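Long-range contacts in putative DNA-binding protein (Salmonella choleraesuis, PDB 2HX0), which probably binds DNA and holds a magnesium ion on a cluster of histidines: residues A[23-28]-A[112-117]; A[30-35]-A[106-111]; A[37-42]-A[85-90]; A[50-55]-A[118-123]; A[54-59]-A[76-81]. The protein carries 2 engineered substitutions. All blocks are in the same frame, centred on the assembly; numbering follows the deposited sequence.

Interaction 1 (A[23-28]-A[112-117]). Unlike the reference sequence in segment 23-28: L23 (reference Phe).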
# COMPACT_ATOMS: atom_id res chain seq x y z
N LEU A 23 0.90 -10.48 11.45
CA LEU A 23 0.78 -10.27 12.89
C LEU A 23 -0.29 -9.26 13.23
O LEU A 23 -0.70 -8.47 12.38
CB LEU A 23 2.12 -9.83 13.49
CG LEU A 23 2.76 -8.55 12.96
CD1 LEU A 23 3.63 -7.93 14.05
CD2 LEU A 23 3.59 -8.86 11.72
N ARG A 24 -0.75 -9.31 14.47
CA ARG A 24 -1.76 -8.39 14.92
C ARG A 24 -1.31 -7.76 16.23
O ARG A 24 -0.97 -8.47 17.17
CB ARG A 24 -3.08 -9.12 15.16
CG ARG A 24 -4.19 -8.20 15.62
CD ARG A 24 -4.89 -8.73 16.85
NE ARG A 24 -5.68 -7.69 17.49
CZ ARG A 24 -6.35 -7.84 18.63
NH1 ARG A 24 -6.32 -9.00 19.26
NH2 ARG A 24 -7.03 -6.82 19.14
N LEU A 25 -1.31 -6.43 16.28
CA LEU A 25 -0.92 -5.73 17.49
C LEU A 25 -2.15 -5.50 18.36
O LEU A 25 -3.27 -5.41 17.85
CB LEU A 25 -0.24 -4.40 17.16
CG LEU A 25 1.00 -4.51 16.26
CD1 LEU A 25 1.68 -3.15 16.19
CD2 LEU A 25 1.98 -5.55 16.81
N LEU A 26 -1.93 -5.39 19.66
CA LEU A 26 -3.01 -5.23 20.63
C LEU A 26 -3.28 -3.80 21.09
O LEU A 26 -2.43 -2.93 20.98
CB LEU A 26 -2.72 -6.09 21.86
CG LEU A 26 -2.41 -7.57 21.62
CD1 LEU A 26 -2.16 -8.25 22.96
CD2 LEU A 26 -3.56 -8.24 20.90
N PRO A 27 -4.48 -3.56 21.63
CA PRO A 27 -4.85 -2.23 22.13
C PRO A 27 -3.82 -1.70 23.12
O PRO A 27 -3.33 -2.45 23.98
CB PRO A 27 -6.21 -2.47 22.78
CG PRO A 27 -6.80 -3.54 21.91
CD PRO A 27 -5.63 -4.48 21.72
N GLY A 28 -3.47 -0.43 22.99
CA GLY A 28 -2.52 0.19 23.89
C GLY A 28 -1.06 0.07 23.53
O GLY A 28 -0.23 0.81 24.06
N CYS A 112 2.73 6.35 18.23
CA CYS A 112 1.44 5.95 17.69
C CYS A 112 0.98 4.75 18.50
O CYS A 112 1.68 3.74 18.58
CB CYS A 112 1.58 5.55 16.22
SG CYS A 112 2.07 6.91 15.16
N THR A 113 -0.20 4.84 19.10
CA THR A 113 -0.71 3.74 19.91
C THR A 113 -1.96 3.10 19.32
O THR A 113 -2.86 3.78 18.84
CB THR A 113 -1.01 4.20 21.36
OG1 THR A 113 -2.02 5.21 21.34
CG2 THR A 113 0.25 4.75 22.01
N VAL A 114 -1.99 1.77 19.35
CA VAL A 114 -3.11 1.00 18.82
C VAL A 114 -4.40 1.23 19.60
O VAL A 114 -4.40 1.26 20.83
CB VAL A 114 -2.78 -0.51 18.83
CG1 VAL A 114 -3.95 -1.32 18.29
CG2 VAL A 114 -1.54 -0.75 17.99
N ARG A 115 -5.51 1.39 18.88
CA ARG A 115 -6.80 1.60 19.53
C ARG A 115 -7.47 0.25 19.75
O ARG A 115 -7.62 -0.19 20.89
CB ARG A 115 -7.68 2.51 18.66
CG ARG A 115 -8.99 2.93 19.33
CD ARG A 115 -9.44 4.30 18.83
NE ARG A 115 -9.64 4.32 17.38
CZ ARG A 115 -10.69 3.78 16.76
NH1 ARG A 115 -11.63 3.15 17.46
NH2 ARG A 115 -10.79 3.85 15.44
N THR A 116 -7.87 -0.41 18.67
CA THR A 116 -8.50 -1.72 18.78
C THR A 116 -7.62 -2.81 18.18
O THR A 116 -7.62 -3.94 18.66
CB THR A 116 -9.88 -1.77 18.08
OG1 THR A 116 -9.73 -1.54 16.68
CG2 THR A 116 -10.81 -0.71 18.67
N THR A 117 -6.86 -2.48 17.14
CA THR A 117 -6.02 -3.47 16.50
C THR A 117 -5.14 -2.86 15.41
O THR A 117 -5.39 -1.75 14.94
CB THR A 117 -6.90 -4.57 15.82
OG1 THR A 117 -6.09 -5.69 15.44
CG2 THR A 117 -7.55 -4.01 14.55
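R24 reaches across to T116 and T117 at the edge of the PCC-domain sheet, where strand 15-25 pairs with strand 113-124 and the latter turns a corner at 115-116. From CB outward, a chi1 of -179° extends the arginine away from its own main-chain N, and CG comes to 3.2 Å from T117 OG1. CD passes the same hydroxyl, and NE then donates to T117 OG1 at 2.9 Å, with the oxygen tilted a little out of the guanidinium plane. At the tip, NH2 donates to T116 O at 3.0 Å, this time in the plane and nearly along the C=O axis. Two neighbouring acceptors thus fix the guanidinium's rotation, while L26 CD2 lies over one of its faces. T116 turns its own hydroxyl to S55. E142 of the second subunit packs on both R24 and T117.

Further on, the chain leaves the strand and wraps round V114. L25 CB touches V114 CG2, and L26 O sits 3.3 Å from V114 CB. P27 lays its ring against the corner, CB at 3.3 Å from R115 O and CG close to T116 O. The loop is closed by G28 N, which donates to V114 O at 2.9 Å with an N-H...O angle of 172°.

Interaction 2 (A[30-35]-A[106-111]); sequences EVFSQL and GHMMPG. With MG (magnesium ion), chain B.
F32 projects from the first turn of helix 31-42 into a notch formed by M108 and P110. The proline fills one side: its CG sits over one face of the ring in a CH-pi contact, 4.0 Å from the F32 centroid and displaced toward the rim. Selenomethionine M108 supplies the other boundary. Its CG lies at the ring edge, in plane, and the chain then bends at chi3 (98°) to bring CE within 3.3 Å of F32 CD1. That terminal methyl is the bump of the strand side, pushed into a hollow lined by F32, V31 and L35; V31 CG1 is 3.8 Å from M108 CE, and L35 CD1 nearly as close. L92 and L94 of strand 89-97 also touch M108.

Next to this apolar fit, E30 caps the helix. OE1 accepts from S33 N, and OE2 takes F32 N and, at 2.9 Å, G111 N. These last two donors approach OE2 from opposite faces of the carboxylate plane. A water also donates to E30 OE2 and to M109 O, tying the cap to the 106-111 chain a second time.

H107 turns its ring to the metal, with ND1 2.6 Å from the magnesium ion. The contact therefore joins an N-capped helix start to the end of a strand that, with H91 and H93, builds the three-histidine magnesium site of this PCC domain.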
# COMPACT_ATOMS: atom_id res chain seq x y z
N GLU A 30 2.39 0.49 21.44
CA GLU A 30 2.98 1.55 20.63
C GLU A 30 3.57 0.86 19.39
O GLU A 30 4.32 -0.11 19.50
CB GLU A 30 4.06 2.27 21.44
CG GLU A 30 4.59 3.56 20.84
CD GLU A 30 5.64 3.31 19.79
OE1 GLU A 30 6.49 2.42 20.02
OE2 GLU A 30 5.64 4.00 18.75
N VAL A 31 3.21 1.36 18.21
CA VAL A 31 3.63 0.76 16.95
C VAL A 31 5.13 0.65 16.66
O VAL A 31 5.61 -0.43 16.31
CB VAL A 31 2.95 1.47 15.76
CG1 VAL A 31 3.27 0.75 14.46
CG2 VAL A 31 1.45 1.47 15.99
N PHE A 32 5.86 1.75 16.79
CA PHE A 32 7.30 1.71 16.53
C PHE A 32 8.01 0.63 17.34
O PHE A 32 8.77 -0.17 16.80
CB PHE A 32 7.93 3.07 16.85
CG PHE A 32 8.48 3.78 15.65
CD1 PHE A 32 7.62 4.30 14.68
CD2 PHE A 32 9.85 3.95 15.50
CE1 PHE A 32 8.13 4.99 13.57
CE2 PHE A 32 10.37 4.64 14.40
CZ PHE A 32 9.51 5.16 13.44
N SER A 33 7.75 0.61 18.65
CA SER A 33 8.38 -0.36 19.52
C SER A 33 8.02 -1.80 19.17
O SER A 33 8.88 -2.69 19.22
CB SER A 33 8.03 -0.07 20.99
OG SER A 33 6.64 -0.16 21.22
N GLN A 34 6.76 -2.04 18.82
CA GLN A 34 6.33 -3.39 18.45
C GLN A 34 6.94 -3.84 17.13
O GLN A 34 7.31 -5.00 16.98
CB GLN A 34 4.81 -3.46 18.36
CG GLN A 34 4.12 -3.59 19.71
CD GLN A 34 4.60 -4.80 20.50
OE1 GLN A 34 4.61 -5.93 20.00
NE2 GLN A 34 4.99 -4.57 21.75
N LEU A 35 7.05 -2.92 16.17
CA LEU A 35 7.63 -3.27 14.89
C LEU A 35 9.10 -3.63 15.08
O LEU A 35 9.58 -4.61 14.52
CB LEU A 35 7.50 -2.10 13.90
CG LEU A 35 6.11 -1.86 13.31
CD1 LEU A 35 6.15 -0.64 12.39
CD2 LEU A 35 5.65 -3.09 12.54
N GLY A 106 2.14 11.78 7.05
CA GLY A 106 3.48 12.27 7.32
C GLY A 106 4.44 11.15 7.65
O GLY A 106 4.12 9.97 7.50
N HIS A 107 5.64 11.53 8.08
CA HIS A 107 6.68 10.59 8.47
C HIS A 107 6.27 10.06 9.84
O HIS A 107 6.05 10.84 10.77
CB HIS A 107 8.01 11.35 8.55
CG HIS A 107 9.20 10.49 8.84
ND1 HIS A 107 9.73 9.61 7.93
CD2 HIS A 107 9.99 10.42 9.94
CE1 HIS A 107 10.80 9.03 8.45
NE2 HIS A 107 10.98 9.50 9.67
N MSE A 108 6.14 8.74 9.97
CA MSE A 108 5.73 8.17 11.25
C MSE A 108 6.83 8.25 12.29
O MSE A 108 8.00 7.96 12.01
CB MSE A 108 5.30 6.71 11.07
CG MSE A 108 4.73 6.09 12.32
SE MSE A 108 3.90 4.39 11.97
CE MSE A 108 5.34 3.22 12.49
N MSE A 109 6.45 8.67 13.50
CA MSE A 109 7.39 8.80 14.61
C MSE A 109 6.93 7.93 15.77
O MSE A 109 5.80 7.45 15.79
CB MSE A 109 7.44 10.26 15.09
CG MSE A 109 7.88 11.27 14.05
SE MSE A 109 9.71 11.00 13.51
CE MSE A 109 10.59 11.50 15.16
N PRO A 110 7.81 7.70 16.76
CA PRO A 110 7.41 6.89 17.90
C PRO A 110 6.28 7.61 18.65
O PRO A 110 6.31 8.83 18.79
CB PRO A 110 8.68 6.80 18.73
CG PRO A 110 9.76 6.86 17.70
CD PRO A 110 9.26 7.96 16.78
N GLY A 111 5.29 6.86 19.12
CA GLY A 111 4.19 7.48 19.83
C GLY A 111 2.81 7.13 19.31
O GLY A 111 1.81 7.56 19.88
MG MG B . 10.21 10.06 5.46
O HOH W 1 4.74 4.89 16.38
O HOH W 2 11.05 11.05 3.30

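Interaction 3 (A[37-42]-A[85-90]); sequences AFVQQN and LELTGE
V39 points from helix 31-42 toward the hairpin formed by strands 75-86 and 89-97, and its two methyls divide the work. CG1, set trans to the valine's own N by a chi1 of 164°, presses on the main chain where the strand gives way to the turn, 3.5 Å from both E86 C and L87 N. CG2 goes the other way, toward the strand, and meets L85 CD1 at 3.7 Å. The V39 and L85 side chains run at a slant to each other; A47 and I49 of strand 47-56 pack on the leucine too.

L87 and Q40 meet quite differently, nearly at a right angle. L87 leaves its backbone obliquely, but its branch swings back to the helix, so that CD2 comes 3.9 Å from V39 CG1 and 3.3 Å from Q40 NE2. The glutamine chain is bent at chi2 (-64°), and this fold in it turns the amide from the helix surface toward the hairpin. NE2 also gives a weak bond to L87 O, 3.3 Å long and with an N-H...O angle of 126°. That carbonyl has a second weak donor in H36. Apolar contact accounts for most of the grip, then, with the amide adding a weak polar contact. E86, whose side chain starts away from the helix, makes a salt bridge with R132.

In fold terms, the C-terminal half of the helix lies against a tight beta hairpin, residues 87 and 88 forming the connection between antiparallel strands 75-86 and 89-97 of the PCC-domain sheet.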
# COMPACT_ATOMS: atom_id res chain seq x y z
N ALA A 37 10.48 -4.71 17.80
CA ALA A 37 10.56 -5.96 18.53
C ALA A 37 10.41 -7.14 17.58
O ALA A 37 11.10 -8.15 17.71
CB ALA A 37 9.47 -6.02 19.61
N PHE A 38 9.50 -7.01 16.62
CA PHE A 38 9.27 -8.08 15.65
C PHE A 38 10.50 -8.24 14.75
O PHE A 38 10.89 -9.36 14.41
CB PHE A 38 8.05 -7.76 14.79
CG PHE A 38 7.51 -8.94 14.04
CD1 PHE A 38 6.72 -9.89 14.68
CD2 PHE A 38 7.82 -9.13 12.69
CE1 PHE A 38 6.22 -11.00 14.00
CE2 PHE A 38 7.34 -10.24 11.99
CZ PHE A 38 6.54 -11.18 12.65
N VAL A 39 11.10 -7.12 14.37
CA VAL A 39 12.29 -7.16 13.54
C VAL A 39 13.42 -7.86 14.29
O VAL A 39 14.14 -8.68 13.72
CB VAL A 39 12.74 -5.74 13.15
CG1 VAL A 39 14.17 -5.76 12.64
CG2 VAL A 39 11.81 -5.20 12.08
N GLN A 40 13.57 -7.55 15.57
CA GLN A 40 14.61 -8.16 16.39
C GLN A 40 14.34 -9.64 16.61
O GLN A 40 15.24 -10.47 16.50
CB GLN A 40 14.71 -7.46 17.74
CG GLN A 40 15.46 -6.14 17.69
CD GLN A 40 16.92 -6.32 17.30
OE1 GLN A 40 17.63 -7.15 17.86
NE2 GLN A 40 17.37 -5.53 16.32
N GLN A 41 13.09 -9.98 16.90
CA GLN A 41 12.75 -11.37 17.13
C GLN A 41 13.07 -12.27 15.95
O GLN A 41 13.52 -13.40 16.11
CB GLN A 41 11.27 -11.52 17.48
CG GLN A 41 10.83 -12.98 17.53
CD GLN A 41 9.43 -13.17 18.07
OE1 GLN A 41 8.92 -14.29 18.10
NE2 GLN A 41 8.79 -12.08 18.49
N ASN A 42 12.83 -11.75 14.74
CA ASN A 42 13.07 -12.53 13.54
C ASN A 42 14.34 -12.15 12.78
O ASN A 42 14.59 -12.66 11.69
CB ASN A 42 11.85 -12.41 12.62
CG ASN A 42 10.59 -12.96 13.25
OD1 ASN A 42 9.75 -12.21 13.75
ND2 ASN A 42 10.47 -14.28 13.25
N LEU A 85 12.01 -1.39 6.76
CA LEU A 85 12.52 -1.50 8.11
C LEU A 85 13.49 -2.66 8.18
O LEU A 85 13.40 -3.61 7.39
CB LEU A 85 11.38 -1.68 9.13
CG LEU A 85 10.47 -2.91 9.13
CD1 LEU A 85 9.56 -2.84 10.34
CD2 LEU A 85 9.65 -2.98 7.85
N GLU A 86 14.44 -2.56 9.10
CA GLU A 86 15.44 -3.60 9.27
C GLU A 86 16.02 -3.54 10.67
O GLU A 86 15.62 -2.70 11.48
CB GLU A 86 16.53 -3.46 8.20
CG GLU A 86 17.39 -2.19 8.27
CD GLU A 86 16.73 -0.96 7.67
OE1 GLU A 86 15.76 -1.09 6.90
OE2 GLU A 86 17.21 0.15 7.96
N LEU A 87 16.97 -4.42 10.97
CA LEU A 87 17.57 -4.48 12.30
C LEU A 87 17.87 -3.16 13.01
O LEU A 87 17.47 -2.99 14.17
CB LEU A 87 18.84 -5.32 12.28
CG LEU A 87 18.67 -6.84 12.36
CD1 LEU A 87 20.02 -7.48 12.62
CD2 LEU A 87 17.70 -7.21 13.48
N THR A 88 18.55 -2.23 12.35
CA THR A 88 18.88 -0.97 13.01
C THR A 88 18.43 0.29 12.28
O THR A 88 19.08 1.33 12.37
CB THR A 88 20.39 -0.85 13.27
OG1 THR A 88 21.09 -0.76 12.02
CG2 THR A 88 20.90 -2.06 14.03
N GLY A 89 17.30 0.21 11.58
CA GLY A 89 16.82 1.38 10.87
C GLY A 89 15.46 1.15 10.24
O GLY A 89 14.97 0.02 10.19
N GLU A 90 14.85 2.23 9.77
CA GLU A 90 13.55 2.16 9.13
C GLU A 90 13.19 3.51 8.52
O GLU A 90 13.85 4.51 8.77
CB GLU A 90 12.46 1.77 10.14
CG GLU A 90 12.10 2.86 11.16
CD GLU A 90 13.19 3.09 12.19
OE1 GLU A 90 13.67 2.09 12.76
OE2 GLU A 90 13.55 4.26 12.43

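Interaction 4 (A[50-55]-A[118-123])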
# COMPACT_ATOMS: atom_id res chain seq x y z
N ALA A 50 4.07 -4.75 3.71
CA ALA A 50 3.35 -5.18 2.52
C ALA A 50 1.84 -4.96 2.62
O ALA A 50 1.14 -4.95 1.61
CB ALA A 50 3.64 -6.66 2.23
N GLY A 51 1.35 -4.79 3.84
CA GLY A 51 -0.07 -4.57 4.04
C GLY A 51 -0.34 -4.16 5.47
O GLY A 51 0.32 -4.65 6.38
N CYS A 52 -1.29 -3.26 5.67
CA CYS A 52 -1.60 -2.81 7.03
C CYS A 52 -2.96 -2.16 7.15
O CYS A 52 -3.37 -1.36 6.31
CB CYS A 52 -0.53 -1.83 7.52
SG CYS A 52 -0.79 -1.20 9.21
N THR A 53 -3.68 -2.53 8.21
CA THR A 53 -4.98 -1.95 8.48
C THR A 53 -5.17 -1.95 9.98
O THR A 53 -4.62 -2.80 10.67
CB THR A 53 -6.12 -2.76 7.82
OG1 THR A 53 -7.36 -2.08 8.02
CG2 THR A 53 -6.21 -4.15 8.42
N GLY A 54 -5.93 -0.99 10.49
CA GLY A 54 -6.13 -0.93 11.92
C GLY A 54 -6.63 0.41 12.40
O GLY A 54 -7.12 1.22 11.61
N SER A 55 -6.47 0.66 13.69
CA SER A 55 -6.93 1.89 14.31
C SER A 55 -5.94 2.39 15.35
O SER A 55 -5.22 1.60 15.96
CB SER A 55 -8.30 1.65 14.96
OG SER A 55 -8.24 0.54 15.84
N LEU A 118 -4.10 -3.59 15.03
CA LEU A 118 -3.25 -3.18 13.91
C LEU A 118 -2.84 -4.49 13.26
O LEU A 118 -2.10 -5.28 13.85
CB LEU A 118 -2.02 -2.39 14.35
CG LEU A 118 -1.39 -1.73 13.11
CD1 LEU A 118 -2.31 -0.62 12.61
CD2 LEU A 118 -0.02 -1.18 13.42
N GLU A 119 -3.35 -4.73 12.06
CA GLU A 119 -3.06 -5.95 11.32
C GLU A 119 -1.97 -5.64 10.32
O GLU A 119 -2.08 -4.69 9.56
CB GLU A 119 -4.32 -6.44 10.61
CG GLU A 119 -5.41 -6.91 11.57
CD GLU A 119 -6.74 -7.16 10.88
OE1 GLU A 119 -6.73 -7.63 9.72
OE2 GLU A 119 -7.79 -6.92 11.50
N LEU A 120 -0.92 -6.46 10.32
CA LEU A 120 0.20 -6.22 9.43
C LEU A 120 0.69 -7.44 8.68
O LEU A 120 0.69 -8.55 9.21
CB LEU A 120 1.39 -5.70 10.24
CG LEU A 120 1.34 -4.34 10.94
CD1 LEU A 120 2.11 -4.42 12.25
CD2 LEU A 120 1.94 -3.28 10.03
N VAL A 121 1.11 -7.23 7.44
CA VAL A 121 1.73 -8.28 6.66
C VAL A 121 3.08 -7.66 6.32
O VAL A 121 3.14 -6.63 5.65
CB VAL A 121 0.98 -8.61 5.36
CG1 VAL A 121 1.79 -9.62 4.55
CG2 VAL A 121 -0.37 -9.20 5.69
N ILE A 122 4.14 -8.25 6.84
CA ILE A 122 5.48 -7.73 6.62
C ILE A 122 6.28 -8.65 5.71
O ILE A 122 6.32 -9.86 5.92
CB ILE A 122 6.22 -7.58 7.97
CG1 ILE A 122 5.48 -6.56 8.84
CG2 ILE A 122 7.67 -7.16 7.72
CD1 ILE A 122 4.14 -6.97 9.34
N GLY A 123 6.90 -8.07 4.69
CA GLY A 123 7.71 -8.85 3.78
C GLY A 123 9.18 -8.72 4.14
O GLY A 123 9.62 -7.66 4.59
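SG of C52 swings opposite the main-chain N (chi1 -180°), and L120 turns CG away from its own carbonyl carbon (chi1 -65°); together these torsions bring C52 SG within 3.5 Å of L120 CD2. L118, two residues before L120 and on the same face, brings CD1 to 3.8 Å from C52 SG. The setting is an antiparallel pairing of strands 47-56 and 113-124 in the PCC-domain sheet, and helix 31-42 packs on this leucine-rich face through V31 and L35, which touch L118 and L120.

On the reverse face T53 and E119 lie side by side, pointing the same way, with T53 CG2 3.7 Å from E119 CB. The chain of E119 runs out extended to the second subunit. Both carboxylate oxygens are bonded there: OE1 with T84, OE2 with R132 and H91, all of that other chain. Such a set of donors would be expected to favour the charged form.

G54 fits where L118 CD1 lies close over the strand, 3.9 Å from its CA, and its backbone angles suit glycine. T53 and E119 make the two straight bonds of a hydrogen-bonded pair, while V121 N donates to G51 O. The regular register breaks beyond G51 in a classic beta bulge: A50 and G51 both face V121, and V121 O accepts from A50 N at 2.9 Å and, weakly, from G51 N at 3.1 Å.

Interaction 5 (A[54-59]-A[76-81])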
# COMPACT_ATOMS: atom_id res chain seq x y z
N GLY A 54 -5.93 -0.99 10.49
CA GLY A 54 -6.13 -0.93 11.92
C GLY A 54 -6.63 0.41 12.40
O GLY A 54 -7.12 1.22 11.61
N SER A 55 -6.47 0.66 13.69
CA SER A 55 -6.93 1.89 14.31
C SER A 55 -5.94 2.39 15.35
O SER A 55 -5.22 1.60 15.96
CB SER A 55 -8.30 1.65 14.96
OG SER A 55 -8.24 0.54 15.84
N LEU A 56 -5.91 3.70 15.55
CA LEU A 56 -5.01 4.30 16.53
C LEU A 56 -5.73 5.30 17.42
O LEU A 56 -6.78 5.83 17.05
CB LEU A 56 -3.86 5.02 15.82
CG LEU A 56 -2.95 4.22 14.89
CD1 LEU A 56 -2.00 5.17 14.19
CD2 LEU A 56 -2.17 3.18 15.68
N THR A 57 -5.15 5.53 18.59
CA THR A 57 -5.68 6.49 19.55
C THR A 57 -4.71 7.67 19.54
O THR A 57 -5.10 8.81 19.28
CB THR A 57 -5.74 5.88 20.95
OG1 THR A 57 -6.71 4.82 20.96
CG2 THR A 57 -6.14 6.93 21.98
N ASP A 58 -3.44 7.39 19.81
CA ASP A 58 -2.42 8.43 19.78
C ASP A 58 -1.70 8.33 18.44
O ASP A 58 -1.44 7.23 17.95
CB ASP A 58 -1.41 8.24 20.91
CG ASP A 58 -2.05 8.30 22.28
OD1 ASP A 58 -2.83 9.24 22.53
OD2 ASP A 58 -1.77 7.41 23.11
N VAL A 59 -1.39 9.47 17.84
CA VAL A 59 -0.70 9.49 16.56
C VAL A 59 0.46 10.47 16.62
O VAL A 59 0.32 11.59 17.09
CB VAL A 59 -1.66 9.91 15.42
CG1 VAL A 59 -0.91 9.89 14.10
CG2 VAL A 59 -2.85 8.97 15.37
N PHE A 76 -8.69 7.40 15.30
CA PHE A 76 -8.22 7.35 13.92
C PHE A 76 -8.19 5.96 13.32
O PHE A 76 -8.04 4.96 14.03
CB PHE A 76 -6.81 7.92 13.81
CG PHE A 76 -6.67 9.34 14.28
CD1 PHE A 76 -6.39 9.63 15.61
CD2 PHE A 76 -6.79 10.39 13.37
CE1 PHE A 76 -6.22 10.95 16.04
CE2 PHE A 76 -6.62 11.71 13.78
CZ PHE A 76 -6.33 11.99 15.12
N GLU A 77 -8.32 5.90 12.01
CA GLU A 77 -8.24 4.64 11.29
C GLU A 77 -6.93 4.71 10.53
O GLU A 77 -6.56 5.76 10.00
CB GLU A 77 -9.38 4.49 10.28
CG GLU A 77 -10.75 4.32 10.90
CD GLU A 77 -10.86 3.05 11.70
OE1 GLU A 77 -10.76 1.96 11.10
OE2 GLU A 77 -11.05 3.12 12.93
N VAL A 78 -6.20 3.60 10.49
CA VAL A 78 -4.95 3.57 9.74
C VAL A 78 -5.33 3.25 8.30
O VAL A 78 -5.86 2.18 8.01
CB VAL A 78 -3.99 2.50 10.27
CG1 VAL A 78 -2.79 2.38 9.34
CG2 VAL A 78 -3.53 2.87 11.67
N ILE A 79 -5.06 4.19 7.40
CA ILE A 79 -5.40 4.00 6.00
C ILE A 79 -4.24 3.35 5.27
O ILE A 79 -4.43 2.49 4.41
CB ILE A 79 -5.76 5.34 5.34
CG1 ILE A 79 -7.05 5.89 5.98
CG2 ILE A 79 -5.96 5.17 3.84
CD1 ILE A 79 -7.82 6.95 5.28
N SER A 80 -3.03 3.76 5.61
CA SER A 80 -1.85 3.18 5.01
C SER A 80 -0.63 3.41 5.87
O SER A 80 -0.47 4.46 6.50
CB SER A 80 -1.61 3.74 3.61
OG SER A 80 -1.31 5.12 3.65
N LEU A 81 0.22 2.40 5.92
CA LEU A 81 1.47 2.44 6.66
C LEU A 81 2.43 1.82 5.67
O LEU A 81 2.35 0.63 5.37
CB LEU A 81 1.38 1.60 7.93
CG LEU A 81 2.73 1.42 8.64
CD1 LEU A 81 3.24 2.77 9.10
CD2 LEU A 81 2.55 0.48 9.83
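The F76 ring has T57 O at its edge, in plane, while V59 comes in obliquely from the strand beyond the corner. V59 CG2 is 4.1 Å from the ring centroid and 30° off the normal, an off-centre CH-pi contact whose closest approach is 3.6 Å to F76 CD1. With chi1 at -59°, F76 CG stands beside its own backbone N, which sets the ring with its edge to T57 O. V96 of strand 89-97 also packs on it.

Beside the ring, the backbones pair in antiparallel fashion. L56 and F76 form a hydrogen-bonded pair: L56 N donates to F76 O at 2.9 Å, and F76 N returns a bond to L56 O. V78 N gives G54 O a straight bond of 2.8 Å. On the face with F76, the branched ends of L56 and V78 press together, L56 CG lying 3.5 Å from V78 CG2.

The opposite face is polar. E77 bends at chi2 (-64°) and brings OE2 to 3.7 Å from S55 CB. The same oxygen forms a salt bridge with R115, whose guanidinium also serves F76 O and L56 O; S55 OG instead pairs with T116. E77 is a magnesium ligand in a structure of this protein, and R115 bonds to its carboxylate. H93 of the second subunit packs on E77 and donates to V78 O.

Strand 47-56 thus runs between strands 113-124 and 75-86, and after the corner the chain continues as strand 59-62, next to strand 103-108.

Overall arrangement
Interactions 4 and 5 share G54 and S55, so strand 47-56 carries both, with strand 113-124 on one flank and strand 75-86 on the other. Interaction 1 extends the same sheet outward and meets interaction 5 through the R115 NH2 to E77 OE2 salt bridge, 2.6 Å long. Helix 31-42 links interactions 2 and 3, whose centres are 13 Å apart; in interaction 2, L35 CD2 packs 3.8 Å from L120 CD1 of interaction 4. M108 SE lies 3.4 Å from L81 CD1, joining interactions 2 and 5. Interaction 2 supplies H107 to a magnesium site, while the E77 side chain of interaction 5 is about 3 Å from a bound magnesium ion.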